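Local coordinates for periplasmic cell division protein (SufI) (Aquifex aeolicus, PDB 6SYY) that probably acts as a multicopper oxidase, passing electrons taken from its substrates through bound copper ions to dioxygen, at residues L463-G468 / P485-R490; I441-N446 / D479-A484. All coordinates share one frame; numbering follows the deposited sequence.

Overall arrangement
Both contacts lie in the C-terminal cupredoxin-like domain, their centres about 7 Å apart. Along the chain their segments alternate: 441-446, 463-468, 479-484, then 485-490. Contact 1 stays within one sheet, joining its outermost strand 461-465 to strand 488-495. Contact 2 bridges two sheets, from strand 437-445, the other neighbour of strand 488-495, to strand 480-483 at the margin of the facing sheet. Segment 479-484 runs directly into 485-490, so the chain crosses from one sheet to the other between the contacts. V489 O and Y443 N, 2.9 Å apart, link the two backbones. Contact 1 thus secures the sheet's edge, and contact 2 packs that sheet on the facing one beside the copper ligand H451.

Contact 1: residues L463-G468 / P485-R490; sequences LERSLG and PMETVR
R465 takes hold of E487 side-on: NE reaches OE1 at 3.0 Å while NH2 reaches OE2 at 2.9 Å. This paired salt bridge is not coplanar, since the guanidinium and carboxylate planes stand 56° apart and both nitrogens approach from above the carboxylate. CG2 of V489 lies over one guanidinium face, offset toward the rim. On the other face of the sheet, E464 extends its chain so that OE1 meets R490 NH1 at 2.9 Å, on the anti side but tilted out of the carboxylate plane, in a bent bond.

Between these ion pairs the strands run antiparallel, and L463 N and E464 N both donate to R490 O, a classic beta bulge. Where strand 463-465 ends, S466 holds OG between its own N and carbonyl carbon (chi1 64°), which lets it accept a nearly straight bond from T488 N at 2.8 Å. L467 rests its two methyl groups against E487 CB.

NH1 of R465 also forms a salt bridge with D474, and NH2 approaches I482 O as well. Two nitrogens of R465 and the backbone N-H of A484, which bonds to OE2, meet the buried E487 carboxylate, which would probably favour its charged form.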
# COMPACT_ATOMS: atom_id res chain seq x y z
N LEU A 463 -18.71 2.52 2.79
CA LEU A 463 -20.06 3.03 2.87
C LEU A 463 -20.19 4.17 3.87
O LEU A 463 -20.79 5.20 3.56
CB LEU A 463 -21.04 1.91 3.23
CG LEU A 463 -21.12 0.75 2.25
CD1 LEU A 463 -22.20 -0.22 2.70
CD2 LEU A 463 -21.40 1.26 0.85
N GLU A 464 -19.62 4.01 5.06
CA GLU A 464 -19.98 4.90 6.16
C GLU A 464 -18.93 4.82 7.27
O GLU A 464 -18.37 3.76 7.53
CB GLU A 464 -21.36 4.52 6.70
CG GLU A 464 -21.91 5.39 7.79
CD GLU A 464 -23.27 4.91 8.27
OE1 GLU A 464 -23.54 3.69 8.15
OE2 GLU A 464 -24.06 5.74 8.76
N ARG A 465 -18.67 5.97 7.90
CA ARG A 465 -17.84 6.06 9.09
C ARG A 465 -18.70 6.62 10.21
O ARG A 465 -19.44 7.59 10.01
CB ARG A 465 -16.62 6.97 8.88
CG ARG A 465 -15.89 6.79 7.56
CD ARG A 465 -14.58 7.58 7.56
NE ARG A 465 -13.64 7.00 8.51
CZ ARG A 465 -12.63 6.19 8.17
NH1 ARG A 465 -12.42 5.88 6.89
NH2 ARG A 465 -11.83 5.71 9.10
N SER A 466 -18.61 6.01 11.39
CA SER A 466 -19.45 6.47 12.50
C SER A 466 -18.96 7.78 13.08
O SER A 466 -19.74 8.47 13.74
CB SER A 466 -19.50 5.41 13.60
OG SER A 466 -18.22 5.22 14.17
N LEU A 467 -17.70 8.14 12.86
CA LEU A 467 -17.11 9.30 13.50
C LEU A 467 -17.18 10.57 12.66
O LEU A 467 -17.01 11.66 13.21
CB LEU A 467 -15.65 9.01 13.88
CG LEU A 467 -15.37 8.55 15.31
CD1 LEU A 467 -16.28 7.40 15.72
CD2 LEU A 467 -13.91 8.16 15.47
N GLY A 468 -17.43 10.45 11.36
CA GLY A 468 -17.53 11.61 10.50
C GLY A 468 -17.84 11.24 9.07
O GLY A 468 -18.11 10.07 8.75
N PRO A 485 -9.75 4.71 16.58
CA PRO A 485 -10.18 4.19 17.88
C PRO A 485 -11.65 4.49 18.13
O PRO A 485 -12.12 5.60 17.89
CB PRO A 485 -9.28 4.94 18.87
CG PRO A 485 -8.05 5.23 18.10
CD PRO A 485 -8.51 5.50 16.69
N MET A 486 -12.37 3.48 18.61
CA MET A 486 -13.79 3.59 18.96
C MET A 486 -14.66 3.96 17.76
O MET A 486 -15.76 4.48 17.93
CB MET A 486 -14.00 4.58 20.11
CG MET A 486 -13.16 4.29 21.35
SD MET A 486 -13.32 2.58 21.93
CE MET A 486 -12.20 2.57 23.33
N GLU A 487 -14.19 3.69 16.54
CA GLU A 487 -14.94 3.99 15.33
C GLU A 487 -15.51 2.71 14.73
O GLU A 487 -14.93 1.63 14.85
CB GLU A 487 -14.05 4.69 14.29
CG GLU A 487 -14.75 4.97 12.96
CD GLU A 487 -13.91 5.81 12.02
OE1 GLU A 487 -14.45 6.77 11.43
OE2 GLU A 487 -12.71 5.50 11.85
N THR A 488 -16.67 2.85 14.09
CA THR A 488 -17.26 1.79 13.28
C THR A 488 -17.26 2.24 11.83
O THR A 488 -17.63 3.38 11.53
CB THR A 488 -18.68 1.47 13.75
OG1 THR A 488 -18.64 0.92 15.07
CG2 THR A 488 -19.34 0.46 12.81
N VAL A 489 -16.81 1.37 10.94
CA VAL A 489 -16.76 1.63 9.50
C VAL A 489 -17.49 0.50 8.79
O VAL A 489 -17.32 -0.67 9.14
CB VAL A 489 -15.30 1.75 9.00
CG1 VAL A 489 -15.26 2.06 7.51
CG2 VAL A 489 -14.56 2.83 9.79
N ARG A 490 -18.31 0.85 7.80
CA ARG A 490 -19.04 -0.12 7.00
C ARG A 490 -18.53 -0.07 5.56
O ARG A 490 -18.50 1.00 4.94
CB ARG A 490 -20.55 0.15 7.04
CG ARG A 490 -21.20 -0.18 8.38
CD ARG A 490 -22.64 0.36 8.50
NE ARG A 490 -23.58 -0.31 7.60
CZ ARG A 490 -24.18 0.28 6.57
NH1 ARG A 490 -23.95 1.55 6.30
NH2 ARG A 490 -25.02 -0.42 5.81

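Contact 2: residues I441-N446 / D479-A484; sequences IEYVNN and DTVIVA
The ring of Y443 is approached obliquely by V481 CG1, which comes within 3.9 Å of CE2, while one ring face carries I441 CG2 from its own strand, offset toward the rim. The second flat group, the amide of N445, directs its nitrogen at the far end of segment 479-484, where V483 O and A484 O both lie close. This is the interior of a cupredoxin beta sandwich: strand 441-445 belongs to one sheet, strand 480-483 to the other, and their axes pass 8.8 Å apart at an angle of 36°, so side chains rather than backbone bonds join the layers.

V483 stands between the two flat groups. Its CG2 packs against Y443 CB at 4.0 Å and its CG1 against N445 CB at 3.6 Å, the two branches of one valine serving successive inward-pointing residues of the opposing strand. At the start of segment 479-484, D479 lies in the second shell of the trinuclear copper site: its O bonds to H454 ND1 and its OD1 to H120 NE2.

N445 sets CG anti to the backbone N (chi1 -176°), which brings the amide over to the backbone carbonyls of V483 and A484. M449 O is a further partner of ND2, and T447 OG1 bonds to OD1, so both ends of the buried amide are held. Because the side chain of N445 also packs against H451, a ligand of the copper bound by C509 and H514, this network lies in the second shell of that site. The bond from N445 ND2 to A484 O is weak, whereas ND2 donates to V483 O at 3.2 Å from 51° above the carbonyl plane.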
# COMPACT_ATOMS: atom_id res chain seq x y z
N ILE A 441 -19.16 -5.57 5.28
CA ILE A 441 -18.30 -5.83 6.42
C ILE A 441 -18.35 -4.62 7.33
O ILE A 441 -18.26 -3.47 6.87
CB ILE A 441 -16.86 -6.15 5.98
CG1 ILE A 441 -16.83 -7.48 5.23
CG2 ILE A 441 -15.93 -6.20 7.18
CD1 ILE A 441 -15.43 -7.95 4.89
N GLU A 442 -18.50 -4.87 8.63
CA GLU A 442 -18.70 -3.84 9.63
C GLU A 442 -17.57 -3.96 10.64
O GLU A 442 -17.64 -4.77 11.57
CB GLU A 442 -20.07 -3.99 10.29
CG GLU A 442 -20.39 -2.92 11.31
CD GLU A 442 -21.80 -3.07 11.84
OE1 GLU A 442 -22.50 -3.98 11.37
OE2 GLU A 442 -22.19 -2.26 12.71
N TYR A 443 -16.52 -3.16 10.46
CA TYR A 443 -15.43 -3.12 11.42
C TYR A 443 -15.86 -2.31 12.63
O TYR A 443 -16.34 -1.18 12.49
CB TYR A 443 -14.18 -2.50 10.79
CG TYR A 443 -13.53 -3.35 9.73
CD1 TYR A 443 -13.01 -4.60 10.04
CD2 TYR A 443 -13.41 -2.90 8.42
CE1 TYR A 443 -12.40 -5.38 9.07
CE2 TYR A 443 -12.80 -3.67 7.45
CZ TYR A 443 -12.30 -4.91 7.78
OH TYR A 443 -11.69 -5.69 6.82
N VAL A 444 -15.71 -2.89 13.82
CA VAL A 444 -16.02 -2.23 15.08
C VAL A 444 -14.76 -2.25 15.93
O VAL A 444 -14.39 -3.30 16.46
CB VAL A 444 -17.19 -2.90 15.81
CG1 VAL A 444 -17.54 -2.12 17.06
CG2 VAL A 444 -18.40 -3.01 14.90
N ASN A 445 -14.11 -1.10 16.06
CA ASN A 445 -12.83 -0.99 16.77
C ASN A 445 -13.10 -0.63 18.22
O ASN A 445 -13.35 0.53 18.55
CB ASN A 445 -11.93 0.03 16.09
CG ASN A 445 -10.56 0.12 16.73
OD1 ASN A 445 -10.24 -0.64 17.65
ND2 ASN A 445 -9.73 1.02 16.22
N ASN A 446 -13.03 -1.62 19.11
CA ASN A 446 -13.17 -1.41 20.54
C ASN A 446 -11.82 -1.27 21.25
O ASN A 446 -11.74 -1.49 22.46
CB ASN A 446 -13.98 -2.54 21.17
CG ASN A 446 -15.43 -2.54 20.73
OD1 ASN A 446 -16.04 -1.48 20.55
ND2 ASN A 446 -15.99 -3.73 20.55
N ASP A 479 -8.73 -1.19 -0.81
CA ASP A 479 -8.42 -2.46 -0.18
C ASP A 479 -7.88 -2.32 1.24
O ASP A 479 -7.65 -3.34 1.90
CB ASP A 479 -7.46 -3.31 -1.03
CG ASP A 479 -6.09 -2.67 -1.21
OD1 ASP A 479 -5.46 -2.26 -0.21
OD2 ASP A 479 -5.62 -2.63 -2.36
N THR A 480 -7.69 -1.09 1.73
CA THR A 480 -7.25 -0.84 3.10
C THR A 480 -8.00 0.37 3.64
O THR A 480 -7.88 1.46 3.09
CB THR A 480 -5.74 -0.59 3.17
OG1 THR A 480 -5.03 -1.67 2.54
CG2 THR A 480 -5.28 -0.46 4.61
N VAL A 481 -8.78 0.19 4.71
CA VAL A 481 -9.59 1.27 5.27
C VAL A 481 -9.11 1.58 6.69
O VAL A 481 -8.91 0.67 7.50
CB VAL A 481 -11.09 0.93 5.26
CG1 VAL A 481 -11.39 -0.35 6.03
CG2 VAL A 481 -11.91 2.11 5.80
N ILE A 482 -8.93 2.87 6.97
CA ILE A 482 -8.55 3.31 8.31
C ILE A 482 -9.75 3.17 9.23
O ILE A 482 -10.86 3.62 8.91
CB ILE A 482 -8.07 4.77 8.28
CG1 ILE A 482 -6.80 4.91 7.44
CG2 ILE A 482 -7.84 5.29 9.70
CD1 ILE A 482 -6.32 6.33 7.30
N VAL A 483 -9.54 2.54 10.39
CA VAL A 483 -10.58 2.41 11.41
C VAL A 483 -10.02 3.02 12.68
O VAL A 483 -9.19 2.41 13.36
CB VAL A 483 -10.99 0.95 11.62
CG1 VAL A 483 -12.14 0.87 12.62
CG2 VAL A 483 -11.39 0.31 10.29
N ALA A 484 -10.49 4.23 13.02
CA ALA A 484 -9.96 4.98 14.15
C ALA A 484 -10.41 4.36 15.47
O ALA A 484 -11.35 3.57 15.50
CB ALA A 484 -10.42 6.43 14.06